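Local coordinates for succinoglycan biosynthesis protein (Bacillus cereus ATCC 14579, PDB 3B55), which binds calcium and, as a member of the erythromycin esterase-like family, probably acts as an enzyme, although its reaction and substrate are not established, at residues L53-N57 with P58-L62; H85-H88 with E89-T92; N182-I185 with E186-A190; A291-E295 with E296-K300; R388-N391 with G392-T396. The protein carries 1 engineered substitution. All blocks are in the same frame, centred on the assembly; numbering follows the deposited sequence.

Interaction 1 (L53-N57 with P58-L62); sequences LKTTN and PTASL
N57 carries its CG anti to the backbone N (chi1 -168°), which swings the amide forward along the chain to T59. There chi1 of 65° leaves the hydroxyl between the backbone N and the carbonyl carbon, facing that amide. Two donors of T59 therefore converge on one oxygen: OG1 gives its hydrogen to N57 OD1 at 2.9 Å, and T59 N reaches the same OD1 at 3.0 Å. Both come from one face of the amide plane, the hydroxyl well above it and the N-H only modestly tilted. The bond from T59 N closes an Asx turn over P58, and the main chain adds a type I beta turn from N57 to A60, with A60 N donating to N57 O at 3.2 Å. P58 sits at the second position of that turn, its CD 3.4 Å from T56 O. Two residues before N57 an ST turn leads in, T55 OG1 accepting from N57 N at 3.3 Å. The beta turn brings the CB of A60 back to 3.4 Å from the same OG1. This surface loop follows strand 51-53, and on its inner side P58 leans on H95 of helix 88-104 while P58 O accepts from K99 NZ.

Interaction 2 (H85-H88 with E89-T92); sequences HGAH and EVFT. With CA (calcium ion), chain B.
Two backbone bonds tie H85-H88 to E89-T92. T92 N donates to H88 O at 3.0 Å, and F91 N reaches A87 O at 3.3 Å. Apolar contact comes next: A87 CB meets V90 CG2 at 3.6 Å. The ring of F91 swings back toward the incoming loop and brings CZ to 3.2 Å from H85 O, a close approach of ring carbon and carbonyl oxygen. T92 supplies the one contact over an aromatic face. With chi1 at 62° for OG1, its CG2 falls anti to the carbonyl carbon and stands above the H88 imidazole, 4.1 Å from the centroid and off toward the rim, in a CH-pi contact. The T92 hydroxyl has its partner in T56, and the carboxylate of E89 accepts from S437 N. Metal binding forms the last group: the NE2 of H85 binds the calcium ion at 2.4 Å, with E113 as the other protein ligand. E82 accepts from H85 ND1, which together with the metal bond would hold the imidazole's rotation. With A87 in the N-cap position of helix 88-104, this is a strand-loop-helix connection whose loop delivers a histidine to the calcium site.

Interaction 3 (N182-I185 with E186-A190); sequences NNII and EYIKA
I185 O is gripped by two backbone N-H groups: K189 N at 3.1 Å, and more weakly I188 N at 3.4 Å, with an angle at hydrogen of only 126°. Of the i to i+4 bonds here the shortest runs from E186 N to N182 O at 2.9 Å. Side chains follow the same four-residue spacing. I184 and I188 run alongside each other in the same direction, and CG2 of I184 meets CD1 of I188 at 3.9 Å. I188 also lays its CG1 against the carbonyl oxygen I184 O at 3.1 Å. On the next ridge, K189 sets out nearly straight and then bends at chi3 (-62°), carrying CE obliquely across I185 to 4.0 Å from its CG2. That bend also turns the ammonium back toward E186, whose OE2 is 3.9 Å from K189 NZ, a long salt bridge at the surface. E186 CG rests against N182 O at 3.0 Å. I184 packs on A259 and I262 of helix 250-268, while I185 and I188 both touch helix 197-206, at I203 and V199. Y187 carries its hydroxyl to L245 O. The result is one amphipathic alpha-helix, helix 178-192, with isoleucines against neighbouring helices and a Glu-Lys pair facing outward.

Interaction 4 (A291-E295 with E296-K300); sequences AKWTE and EHLGK
H297 lies over W293 one turn later, at the C-terminal end of helix 278-298, where G299 leaves helical geometry with positive phi. Taken from CB outward, H297 meets the tryptophan at each step. CB stands over the six-membered ring of W293, 4.2 Å from its centroid, in a CH-pi contact. CG then passes above the pyrrole part, and ND1 turns down to donate to W293 O at 2.9 Å. This bond lies in the carbonyl plane on a lone pair and close to the plane of the imidazole, so it fixes the rotation of the ring. W293 O also takes H297 N, and is thus gripped twice by one residue. CE1 reaches W293 CD1 at 3.4 Å, and CD2 and NE2 stay above the tryptophan nitrogen NE1. Overall the imidazole and the five-membered ring form an offset stack, centroids 3.9 Å apart and planes at 15°, with W293 NE1 under the centre of the histidine. A trans chi1 of 179° presents the indole to it, and W254 meets that indole edge-to-face. Beside this pair, K292 CG touches E296 OE1 at 3.7 Å, while the K292 ammonium makes a cation-pi contact with Y331. The last turn closes with G299 N donating to E295 O at 3.0 Å, and G299 O folds back over E295 CA in a C-H...O contact of 3.1 Å.

Interaction 5 (R388-N391 with G392-T396); sequences RKAN and GVTKT
A390 and K395 face each other across the turn into helix 392-398: the methyl of A390 points at the helix and the CA-CB bond of K395 points back at the loop. A390 CB comes within 3.9 Å of K395 CA, and T394 CG2 lies at 4.3 Å from that same methyl. K395 is stretched out along its whole length, every torsion from chi1 (-179°) onward being close to trans. Its methylenes therefore run past A390 O, with CD nearest at 3.3 Å, before the ammonium leads away from the loop. T394 is turned differently. Its CG2 is directed to A390 while OG1, beside the backbone N (chi1 -58°), faces a water at 2.7 Å. That water donates to N391 O at 3.2 Å and so bridges the threonine hydroxyl to the carbonyl of N391. N391 O accepts in addition from K395 N at 3.2 Å, the donor standing far above the carbonyl plane, 62° out of it, and a weak bond also runs from K395 N to G392 O. G392 has a positive phi, which suits glycine. Underneath, W45 of helix 39-49 touches both A390 and T394. Chemically, then, methyls of A390 and T394 meet beside W45, and N391 O is shared between a backbone N-H and a water, so this part of the bonding probably relies on solvent.

Interactions 1 and 2 are the pair that touch: T56 O meets T92 OG1 at 2.8 Å and P58 CG lies 3.6 Å from T92 CB, so the surface turn rests on the helix that begins beside the calcium site. Interaction 2 alone holds a calcium ligand; the others lie away from the calcium site. Interactions 3 and 4 sit on the far side of the chain's centre from interaction 2, with their own centres about 23 Å apart; I184 and W293 both contact helix 250-268, which lies between them. Interaction 5 is remote from interaction 3, centres about 54 Å apart, and about 28 Å from both interactions 1 and 2.

Interaction 1 (L53-N57 with P58-L62)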
loop_
_atom_site.group_PDB
_atom_site.type_symbol
_atom_site.label_atom_id
_atom_site.label_comp_id
_atom_site.label_asym_id
_atom_site.label_seq_id
_atom_site.Cartn_x
_atom_site.Cartn_y
_atom_site.Cartn_z
ATOM N N LEU A 53 20.243 12.003 3.186
ATOM C CA LEU A 53 19.121 12.597 2.475
ATOM C C LEU A 53 19.153 14.062 2.875
ATOM O O LEU A 53 19.068 14.400 4.056
ATOM C CB LEU A 53 17.808 11.947 2.910
ATOM C CG LEU A 53 17.110 10.979 1.953
ATOM C CD1 LEU A 53 18.039 10.549 0.834
ATOM C CD2 LEU A 53 16.605 9.788 2.752
ATOM N N LYS A 54 19.293 14.928 1.882
ATOM C CA LYS A 54 19.384 16.362 2.113
ATOM C C LYS A 54 18.108 17.009 2.652
ATOM O O LYS A 54 18.169 17.891 3.509
ATOM C CB LYS A 54 19.830 17.039 0.807
ATOM C CG LYS A 54 20.523 18.379 0.971
ATOM C CD LYS A 54 21.497 18.635 -0.181
ATOM C CE LYS A 54 22.659 17.634 -0.166
ATOM N NZ LYS A 54 23.662 17.891 -1.241
ATOM N N THR A 55 16.951 16.575 2.162
ATOM C CA THR A 55 15.678 17.145 2.602
ATOM C C THR A 55 14.563 16.113 2.487
ATOM O O THR A 55 14.804 14.971 2.097
ATOM C CB THR A 55 15.248 18.321 1.709
ATOM O OG1 THR A 55 14.804 17.809 0.446
ATOM C CG2 THR A 55 16.410 19.276 1.463
ATOM N N THR A 56 13.347 16.538 2.833
ATOM C CA THR A 56 12.146 15.712 2.711
ATOM C C THR A 56 11.177 16.497 1.812
ATOM O O THR A 56 10.033 16.097 1.605
ATOM C CB THR A 56 11.461 15.427 4.090
ATOM O OG1 THR A 56 11.153 16.657 4.753
ATOM C CG2 THR A 56 12.360 14.601 4.981
ATOM N N ASN A 57 11.663 17.620 1.283
ATOM C CA ASN A 57 10.881 18.485 0.396
ATOM C C ASN A 57 10.724 17.798 -0.964
ATOM O O ASN A 57 11.713 17.456 -1.622
ATOM C CB ASN A 57 11.595 19.829 0.207
ATOM C CG ASN A 57 10.711 20.873 -0.456
ATOM O OD1 ASN A 57 10.017 20.588 -1.426
ATOM N ND2 ASN A 57 10.744 22.096 0.065
ATOM N N PRO A 58 9.478 17.595 -1.411
ATOM C CA PRO A 58 9.218 16.941 -2.698
ATOM C C PRO A 58 9.789 17.631 -3.939
ATOM O O PRO A 58 10.125 16.958 -4.914
ATOM C CB PRO A 58 7.690 16.853 -2.741
ATOM C CG PRO A 58 7.321 16.744 -1.281
ATOM C CD PRO A 58 8.220 17.797 -0.665
ATOM N N THR A 59 9.902 18.958 -3.906
ATOM C CA THR A 59 10.400 19.707 -5.056
ATOM C C THR A 59 11.911 19.895 -5.083
ATOM O O THR A 59 12.446 20.484 -6.018
ATOM C CB THR A 59 9.758 21.106 -5.139
ATOM O OG1 THR A 59 10.160 21.888 -4.007
ATOM C CG2 THR A 59 8.241 20.999 -5.161
ATOM N N ALA A 60 12.602 19.405 -4.062
ATOM C CA ALA A 60 14.051 19.532 -4.025
ATOM C C ALA A 60 14.681 18.557 -5.019
ATOM O O ALA A 60 14.056 17.576 -5.423
ATOM C CB ALA A 60 14.571 19.259 -2.615
ATOM N N SER A 61 15.917 18.845 -5.417
ATOM C CA SER A 61 16.652 18.000 -6.351
ATOM C C SER A 61 16.588 16.532 -5.919
ATOM O O SER A 61 16.574 16.230 -4.730
ATOM C CB SER A 61 18.110 18.461 -6.402
ATOM O OG SER A 61 18.960 17.440 -6.889
ATOM N N LEU A 62 16.549 15.624 -6.890
ATOM C CA LEU A 62 16.484 14.192 -6.608
ATOM C C LEU A 62 17.875 13.556 -6.539
ATOM O O LEU A 62 18.008 12.340 -6.376
ATOM C CB LEU A 62 15.655 13.487 -7.692
ATOM C CG LEU A 62 14.158 13.183 -7.511
ATOM C CD1 LEU A 62 13.586 13.877 -6.289
ATOM C CD2 LEU A 62 13.422 13.600 -8.776
#

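Interaction 2 (H85-H88 with E89-T92)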
loop_
_atom_site.group_PDB
_atom_site.type_symbol
_atom_site.label_atom_id
_atom_site.label_comp_id
_atom_site.label_asym_id
_atom_site.label_seq_id
_atom_site.Cartn_x
_atom_site.Cartn_y
_atom_site.Cartn_z
ATOM N N HIS A 85 0.678 6.209 9.185
ATOM C CA HIS A 85 -0.164 6.925 8.234
ATOM C C HIS A 85 -0.411 8.372 8.637
ATOM O O HIS A 85 -1.179 9.069 7.977
ATOM C CB HIS A 85 -1.524 6.256 8.092
ATOM C CG HIS A 85 -1.475 4.947 7.387
ATOM N ND1 HIS A 85 -0.613 4.701 6.340
ATOM C CD2 HIS A 85 -2.221 3.829 7.531
ATOM C CE1 HIS A 85 -0.833 3.491 5.866
ATOM N NE2 HIS A 85 -1.804 2.943 6.570
ATOM N N GLY A 86 0.230 8.834 9.704
ATOM C CA GLY A 86 -0.011 10.202 10.131
ATOM C C GLY A 86 1.174 11.141 10.267
ATOM O O GLY A 86 1.141 12.041 11.103
ATOM N N ALA A 87 2.213 10.958 9.459
ATOM C CA ALA A 87 3.374 11.842 9.531
ATOM C C ALA A 87 3.642 12.533 8.195
ATOM O O ALA A 87 3.646 11.898 7.134
ATOM C CB ALA A 87 4.609 11.069 9.981
ATOM N N HIS A 88 3.874 13.841 8.270
ATOM C CA HIS A 88 4.137 14.683 7.107
ATOM C C HIS A 88 5.410 14.326 6.337
ATOM O O HIS A 88 5.371 14.114 5.124
ATOM C CB HIS A 88 4.195 16.151 7.565
ATOM C CG HIS A 88 4.539 17.122 6.477
ATOM N ND1 HIS A 88 5.771 17.730 6.387
ATOM C CD2 HIS A 88 3.809 17.601 5.444
ATOM C CE1 HIS A 88 5.785 18.546 5.346
ATOM N NE2 HIS A 88 4.604 18.485 4.757
ATOM N N GLU A 89 6.531 14.264 7.048
ATOM C CA GLU A 89 7.828 13.962 6.442
ATOM C C GLU A 89 7.870 12.577 5.830
ATOM O O GLU A 89 8.563 12.353 4.835
ATOM C CB GLU A 89 8.956 14.086 7.478
ATOM C CG GLU A 89 9.139 15.474 8.083
ATOM C CD GLU A 89 7.995 15.894 9.008
ATOM O OE1 GLU A 89 7.185 15.033 9.431
ATOM O OE2 GLU A 89 7.927 17.095 9.341
ATOM N N VAL A 90 7.137 11.641 6.421
ATOM C CA VAL A 90 7.123 10.292 5.884
ATOM C C VAL A 90 6.446 10.320 4.524
ATOM O O VAL A 90 6.949 9.734 3.561
ATOM C CB VAL A 90 6.391 9.315 6.811
ATOM C CG1 VAL A 90 6.325 7.952 6.163
ATOM C CG2 VAL A 90 7.130 9.227 8.141
ATOM N N PHE A 91 5.312 11.010 4.439
ATOM C CA PHE A 91 4.603 11.118 3.169
ATOM C C PHE A 91 5.455 11.818 2.110
ATOM O O PHE A 91 5.627 11.298 1.012
ATOM C CB PHE A 91 3.296 11.905 3.317
ATOM C CG PHE A 91 2.173 11.132 3.969
ATOM C CD1 PHE A 91 2.014 9.766 3.732
ATOM C CD2 PHE A 91 1.248 11.782 4.781
ATOM C CE1 PHE A 91 0.954 9.059 4.297
ATOM C CE2 PHE A 91 0.182 11.089 5.352
ATOM C CZ PHE A 91 0.033 9.722 5.108
ATOM N N THR A 92 5.995 12.992 2.435
ATOM C CA THR A 92 6.787 13.726 1.456
ATOM C C THR A 92 8.046 12.995 1.005
ATOM O O THR A 92 8.436 13.102 -0.155
ATOM C CB THR A 92 7.194 15.129 1.962
ATOM O OG1 THR A 92 8.011 15.006 3.131
ATOM C CG2 THR A 92 5.951 15.976 2.264
HETATM CA CA CA B . -3.119 0.961 6.663
#

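Interaction 3 (N182-I185 with E186-A190)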
loop_
_atom_site.group_PDB
_atom_site.type_symbol
_atom_site.label_atom_id
_atom_site.label_comp_id
_atom_site.label_asym_id
_atom_site.label_seq_id
_atom_site.Cartn_x
_atom_site.Cartn_y
_atom_site.Cartn_z
ATOM N N ASN A 182 -20.450 -0.411 -12.705
ATOM C CA ASN A 182 -20.749 0.249 -13.971
ATOM C C ASN A 182 -19.696 -0.036 -15.033
ATOM O O ASN A 182 -19.994 0.030 -16.224
ATOM C CB ASN A 182 -20.896 1.763 -13.791
ATOM C CG ASN A 182 -22.132 2.137 -12.996
ATOM O OD1 ASN A 182 -23.178 1.503 -13.116
ATOM N ND2 ASN A 182 -22.021 3.187 -12.191
ATOM N N ASN A 183 -18.468 -0.339 -14.623
ATOM C CA ASN A 183 -17.426 -0.660 -15.602
ATOM C C ASN A 183 -17.766 -1.981 -16.278
ATOM O O ASN A 183 -17.613 -2.134 -17.491
ATOM C CB ASN A 183 -16.048 -0.779 -14.940
ATOM C CG ASN A 183 -15.434 0.569 -14.621
ATOM O OD1 ASN A 183 -15.717 1.566 -15.291
ATOM N ND2 ASN A 183 -14.569 0.605 -13.610
ATOM N N ILE A 184 -18.225 -2.940 -15.479
ATOM C CA ILE A 184 -18.600 -4.250 -15.993
ATOM C C ILE A 184 -19.864 -4.123 -16.839
ATOM O O ILE A 184 -19.947 -4.676 -17.934
ATOM C CB ILE A 184 -18.859 -5.245 -14.838
ATOM C CG1 ILE A 184 -17.575 -5.431 -14.022
ATOM C CG2 ILE A 184 -19.353 -6.586 -15.393
ATOM C CD1 ILE A 184 -17.776 -6.231 -12.748
ATOM N N ILE A 185 -20.847 -3.396 -16.321
ATOM C CA ILE A 185 -22.106 -3.181 -17.032
ATOM C C ILE A 185 -21.853 -2.536 -18.401
ATOM O O ILE A 185 -22.344 -3.010 -19.431
ATOM C CB ILE A 185 -23.055 -2.258 -16.212
ATOM C CG1 ILE A 185 -23.656 -3.029 -15.032
ATOM C CG2 ILE A 185 -24.161 -1.703 -17.100
ATOM C CD1 ILE A 185 -24.562 -4.187 -15.438
ATOM N N GLU A 186 -21.076 -1.458 -18.401
ATOM C CA GLU A 186 -20.766 -0.725 -19.621
ATOM C C GLU A 186 -20.028 -1.521 -20.687
ATOM O O GLU A 186 -20.304 -1.373 -21.879
ATOM C CB GLU A 186 -19.967 0.538 -19.281
ATOM C CG GLU A 186 -20.807 1.634 -18.658
ATOM C CD GLU A 186 -21.980 2.015 -19.543
ATOM O OE1 GLU A 186 -21.739 2.371 -20.719
ATOM O OE2 GLU A 186 -23.138 1.958 -19.067
ATOM N N TYR A 187 -19.096 -2.367 -20.264
ATOM C CA TYR A 187 -18.312 -3.165 -21.202
ATOM C C TYR A 187 -19.116 -4.290 -21.860
ATOM O O TYR A 187 -18.849 -4.663 -23.000
ATOM C CB TYR A 187 -17.101 -3.766 -20.490
ATOM C CG TYR A 187 -16.130 -4.471 -21.408
ATOM C CD1 TYR A 187 -15.118 -3.766 -22.065
ATOM C CD2 TYR A 187 -16.223 -5.845 -21.622
ATOM C CE1 TYR A 187 -14.221 -4.420 -22.912
ATOM C CE2 TYR A 187 -15.336 -6.507 -22.463
ATOM C CZ TYR A 187 -14.336 -5.789 -23.104
ATOM O OH TYR A 187 -13.456 -6.449 -23.928
ATOM N N ILE A 188 -20.092 -4.834 -21.140
ATOM C CA ILE A 188 -20.918 -5.912 -21.669
ATOM C C ILE A 188 -21.950 -5.335 -22.625
ATOM O O ILE A 188 -22.269 -5.925 -23.656
ATOM C CB ILE A 188 -21.655 -6.657 -20.539
ATOM C CG1 ILE A 188 -20.635 -7.211 -19.537
ATOM C CG2 ILE A 188 -22.511 -7.770 -21.127
ATOM C CD1 ILE A 188 -21.236 -8.116 -18.476
ATOM N N LYS A 189 -22.466 -4.171 -22.260
ATOM C CA LYS A 189 -23.466 -3.469 -23.048
ATOM C C LYS A 189 -22.864 -3.097 -24.402
ATOM O O LYS A 189 -23.505 -3.237 -25.444
ATOM C CB LYS A 189 -23.899 -2.211 -22.284
ATOM C CG LYS A 189 -25.104 -1.484 -22.846
ATOM C CD LYS A 189 -25.563 -0.353 -21.913
ATOM C CE LYS A 189 -25.997 -0.875 -20.544
ATOM N NZ LYS A 189 -26.595 0.190 -19.685
ATOM N N ALA A 190 -21.612 -2.650 -24.372
ATOM C CA ALA A 190 -20.895 -2.242 -25.571
ATOM C C ALA A 190 -20.330 -3.396 -26.412
ATOM O O ALA A 190 -20.347 -3.331 -27.639
ATOM C CB ALA A 190 -19.769 -1.273 -25.191
#

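Interaction 4 (A291-E295 with E296-K300)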
loop_
_atom_site.group_PDB
_atom_site.type_symbol
_atom_site.label_atom_id
_atom_site.label_comp_id
_atom_site.label_asym_id
_atom_site.label_seq_id
_atom_site.Cartn_x
_atom_site.Cartn_y
_atom_site.Cartn_z
ATOM N N ALA A 291 -1.929 -6.090 -6.328
ATOM C CA ALA A 291 -0.622 -5.504 -6.587
ATOM C C ALA A 291 0.093 -6.368 -7.630
ATOM O O ALA A 291 0.825 -5.857 -8.480
ATOM C CB ALA A 291 0.187 -5.454 -5.310
ATOM N N LYS A 292 -0.121 -7.680 -7.562
ATOM C CA LYS A 292 0.499 -8.598 -8.517
ATOM C C LYS A 292 -0.131 -8.410 -9.892
ATOM O O LYS A 292 0.569 -8.359 -10.905
ATOM C CB LYS A 292 0.330 -10.054 -8.071
ATOM C CG LYS A 292 0.948 -11.032 -9.053
ATOM C CD LYS A 292 1.141 -12.420 -8.466
ATOM C CE LYS A 292 -0.047 -13.316 -8.737
ATOM N NZ LYS A 292 0.338 -14.748 -8.560
ATOM N N TRP A 293 -1.454 -8.307 -9.926
ATOM C CA TRP A 293 -2.161 -8.102 -11.187
ATOM C C TRP A 293 -1.617 -6.854 -11.924
ATOM O O TRP A 293 -1.419 -6.873 -13.140
ATOM C CB TRP A 293 -3.659 -7.931 -10.918
ATOM C CG TRP A 293 -4.447 -7.691 -12.156
ATOM C CD1 TRP A 293 -5.024 -8.633 -12.957
ATOM C CD2 TRP A 293 -4.657 -6.432 -12.803
ATOM N NE1 TRP A 293 -5.576 -8.038 -14.066
ATOM C CE2 TRP A 293 -5.362 -6.687 -13.997
ATOM C CE3 TRP A 293 -4.311 -5.110 -12.489
ATOM C CZ2 TRP A 293 -5.731 -5.667 -14.886
ATOM C CZ3 TRP A 293 -4.678 -4.092 -13.373
ATOM C CH2 TRP A 293 -5.380 -4.380 -14.558
ATOM N N THR A 294 -1.372 -5.779 -11.179
ATOM C CA THR A 294 -0.865 -4.534 -11.753
ATOM C C THR A 294 0.491 -4.721 -12.434
ATOM O O THR A 294 0.674 -4.350 -13.584
ATOM C CB THR A 294 -0.727 -3.447 -10.670
ATOM O OG1 THR A 294 -1.996 -3.245 -10.038
ATOM C CG2 THR A 294 -0.263 -2.128 -11.290
ATOM N N GLU A 295 1.445 -5.281 -11.700
ATOM C CA GLU A 295 2.780 -5.528 -12.225
ATOM C C GLU A 295 2.710 -6.460 -13.443
ATOM O O GLU A 295 3.346 -6.212 -14.471
ATOM C CB GLU A 295 3.646 -6.152 -11.115
ATOM C CG GLU A 295 5.134 -6.347 -11.433
ATOM C CD GLU A 295 5.390 -7.463 -12.434
ATOM O OE1 GLU A 295 4.785 -8.545 -12.279
ATOM O OE2 GLU A 295 6.199 -7.264 -13.371
ATOM N N GLU A 296 1.923 -7.525 -13.336
ATOM C CA GLU A 296 1.818 -8.482 -14.429
ATOM C C GLU A 296 1.143 -7.935 -15.684
ATOM O O GLU A 296 1.508 -8.318 -16.794
ATOM C CB GLU A 296 1.103 -9.755 -13.959
ATOM C CG GLU A 296 1.799 -10.461 -12.803
ATOM C CD GLU A 296 1.370 -11.916 -12.648
ATOM O OE1 GLU A 296 0.157 -12.166 -12.475
ATOM O OE2 GLU A 296 2.249 -12.806 -12.690
ATOM N N HIS A 297 0.169 -7.044 -15.520
ATOM C CA HIS A 297 -0.524 -6.490 -16.676
ATOM C C HIS A 297 -0.111 -5.084 -17.083
ATOM O O HIS A 297 -0.224 -4.736 -18.249
ATOM C CB HIS A 297 -2.038 -6.502 -16.457
ATOM C CG HIS A 297 -2.619 -7.874 -16.329
ATOM N ND1 HIS A 297 -2.417 -8.666 -15.219
ATOM C CD2 HIS A 297 -3.368 -8.610 -17.185
ATOM C CE1 HIS A 297 -3.012 -9.832 -15.398
ATOM N NE2 HIS A 297 -3.596 -9.824 -16.582
ATOM N N LEU A 298 0.380 -4.278 -16.145
ATOM C CA LEU A 298 0.763 -2.908 -16.475
ATOM C C LEU A 298 2.247 -2.577 -16.362
ATOM O O LEU A 298 2.666 -1.502 -16.775
ATOM C CB LEU A 298 -0.059 -1.917 -15.638
ATOM C CG LEU A 298 -1.578 -2.104 -15.710
ATOM C CD1 LEU A 298 -2.258 -1.013 -14.902
ATOM C CD2 LEU A 298 -2.061 -2.067 -17.163
ATOM N N GLY A 299 3.044 -3.480 -15.792
ATOM C CA GLY A 299 4.476 -3.219 -15.706
ATOM C C GLY A 299 5.121 -2.944 -14.357
ATOM O O GLY A 299 4.618 -3.344 -13.309
ATOM N N LYS A 300 6.252 -2.248 -14.393
ATOM C CA LYS A 300 6.986 -1.911 -13.183
ATOM C C LYS A 300 6.072 -1.123 -12.253
ATOM O O LYS A 300 5.565 -0.056 -12.608
ATOM C CB LYS A 300 8.245 -1.124 -13.548
ATOM C CG LYS A 300 9.113 -1.873 -14.559
ATOM C CD LYS A 300 10.550 -2.008 -14.099
ATOM C CE LYS A 300 11.244 -0.667 -14.038
ATOM N NZ LYS A 300 12.696 -0.822 -13.730
#

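Interaction 5 (R388-N391 with G392-T396)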
loop_
_atom_site.group_PDB
_atom_site.type_symbol
_atom_site.label_atom_id
_atom_site.label_comp_id
_atom_site.label_asym_id
_atom_site.label_seq_id
_atom_site.Cartn_x
_atom_site.Cartn_y
_atom_site.Cartn_z
ATOM N N ARG A 388 20.769 -5.082 3.050
ATOM C CA ARG A 388 21.309 -6.304 2.468
ATOM C C ARG A 388 22.833 -6.283 2.405
ATOM O O ARG A 388 23.462 -7.321 2.229
ATOM C CB ARG A 388 20.753 -6.501 1.060
ATOM C CG ARG A 388 19.252 -6.679 1.004
ATOM C CD ARG A 388 18.762 -6.541 -0.426
ATOM N NE ARG A 388 19.160 -5.252 -0.982
ATOM C CZ ARG A 388 18.853 -4.829 -2.206
ATOM N NH1 ARG A 388 18.132 -5.595 -3.016
ATOM N NH2 ARG A 388 19.279 -3.640 -2.622
ATOM N N LYS A 389 23.422 -5.102 2.559
ATOM C CA LYS A 389 24.874 -4.958 2.499
ATOM C C LYS A 389 25.568 -4.916 3.862
ATOM O O LYS A 389 26.778 -4.746 3.932
ATOM C CB LYS A 389 25.236 -3.695 1.714
ATOM C CG LYS A 389 24.833 -3.715 0.246
ATOM C CD LYS A 389 25.681 -4.683 -0.575
ATOM C CE LYS A 389 25.521 -4.413 -2.068
ATOM N NZ LYS A 389 26.456 -5.220 -2.899
ATOM N N ALA A 390 24.811 -5.076 4.943
ATOM C CA ALA A 390 25.388 -5.039 6.290
ATOM C C ALA A 390 26.422 -6.144 6.551
ATOM O O ALA A 390 26.287 -7.258 6.052
ATOM C CB ALA A 390 24.282 -5.115 7.322
ATOM N N ASN A 391 27.452 -5.821 7.334
ATOM C CA ASN A 391 28.510 -6.778 7.682
ATOM C C ASN A 391 28.675 -6.826 9.199
ATOM O O ASN A 391 28.048 -6.061 9.933
ATOM C CB ASN A 391 29.871 -6.367 7.094
ATOM C CG ASN A 391 29.824 -6.108 5.597
ATOM O OD1 ASN A 391 29.358 -6.943 4.820
ATOM N ND2 ASN A 391 30.314 -4.946 5.186
ATOM N N GLY A 392 29.531 -7.734 9.659
ATOM C CA GLY A 392 29.804 -7.872 11.081
ATOM C C GLY A 392 28.611 -8.061 11.995
ATOM O O GLY A 392 27.602 -8.654 11.613
ATOM N N VAL A 393 28.742 -7.548 13.215
ATOM C CA VAL A 393 27.699 -7.655 14.223
ATOM C C VAL A 393 26.402 -6.978 13.787
ATOM O O VAL A 393 25.314 -7.398 14.171
ATOM C CB VAL A 393 28.166 -7.044 15.564
ATOM C CG1 VAL A 393 29.354 -7.840 16.105
ATOM C CG2 VAL A 393 28.562 -5.592 15.361
ATOM N N THR A 394 26.521 -5.931 12.977
ATOM C CA THR A 394 25.348 -5.208 12.500
ATOM C C THR A 394 24.473 -6.130 11.674
ATOM O O THR A 394 23.249 -6.054 11.722
ATOM C CB THR A 394 25.740 -4.004 11.631
ATOM O OG1 THR A 394 26.590 -3.133 12.381
ATOM C CG2 THR A 394 24.502 -3.238 11.203
ATOM N N LYS A 395 25.116 -6.997 10.904
ATOM C CA LYS A 395 24.406 -7.945 10.068
ATOM C C LYS A 395 23.628 -8.918 10.944
ATOM O O LYS A 395 22.460 -9.200 10.688
ATOM C CB LYS A 395 25.404 -8.702 9.194
ATOM C CG LYS A 395 24.784 -9.707 8.246
ATOM C CD LYS A 395 25.847 -10.297 7.330
ATOM C CE LYS A 395 25.258 -11.304 6.354
ATOM N NZ LYS A 395 26.252 -11.717 5.322
ATOM N N THR A 396 24.287 -9.419 11.982
ATOM C CA THR A 396 23.682 -10.371 12.917
ATOM C C THR A 396 22.536 -9.722 13.680
ATOM O O THR A 396 21.476 -10.310 13.852
ATOM C CB THR A 396 24.722 -10.864 13.946
ATOM O OG1 THR A 396 25.852 -11.417 13.258
ATOM C CG2 THR A 396 24.110 -11.922 14.859
HETATM O O HOH W 1 29.082 -4.082 12.265
#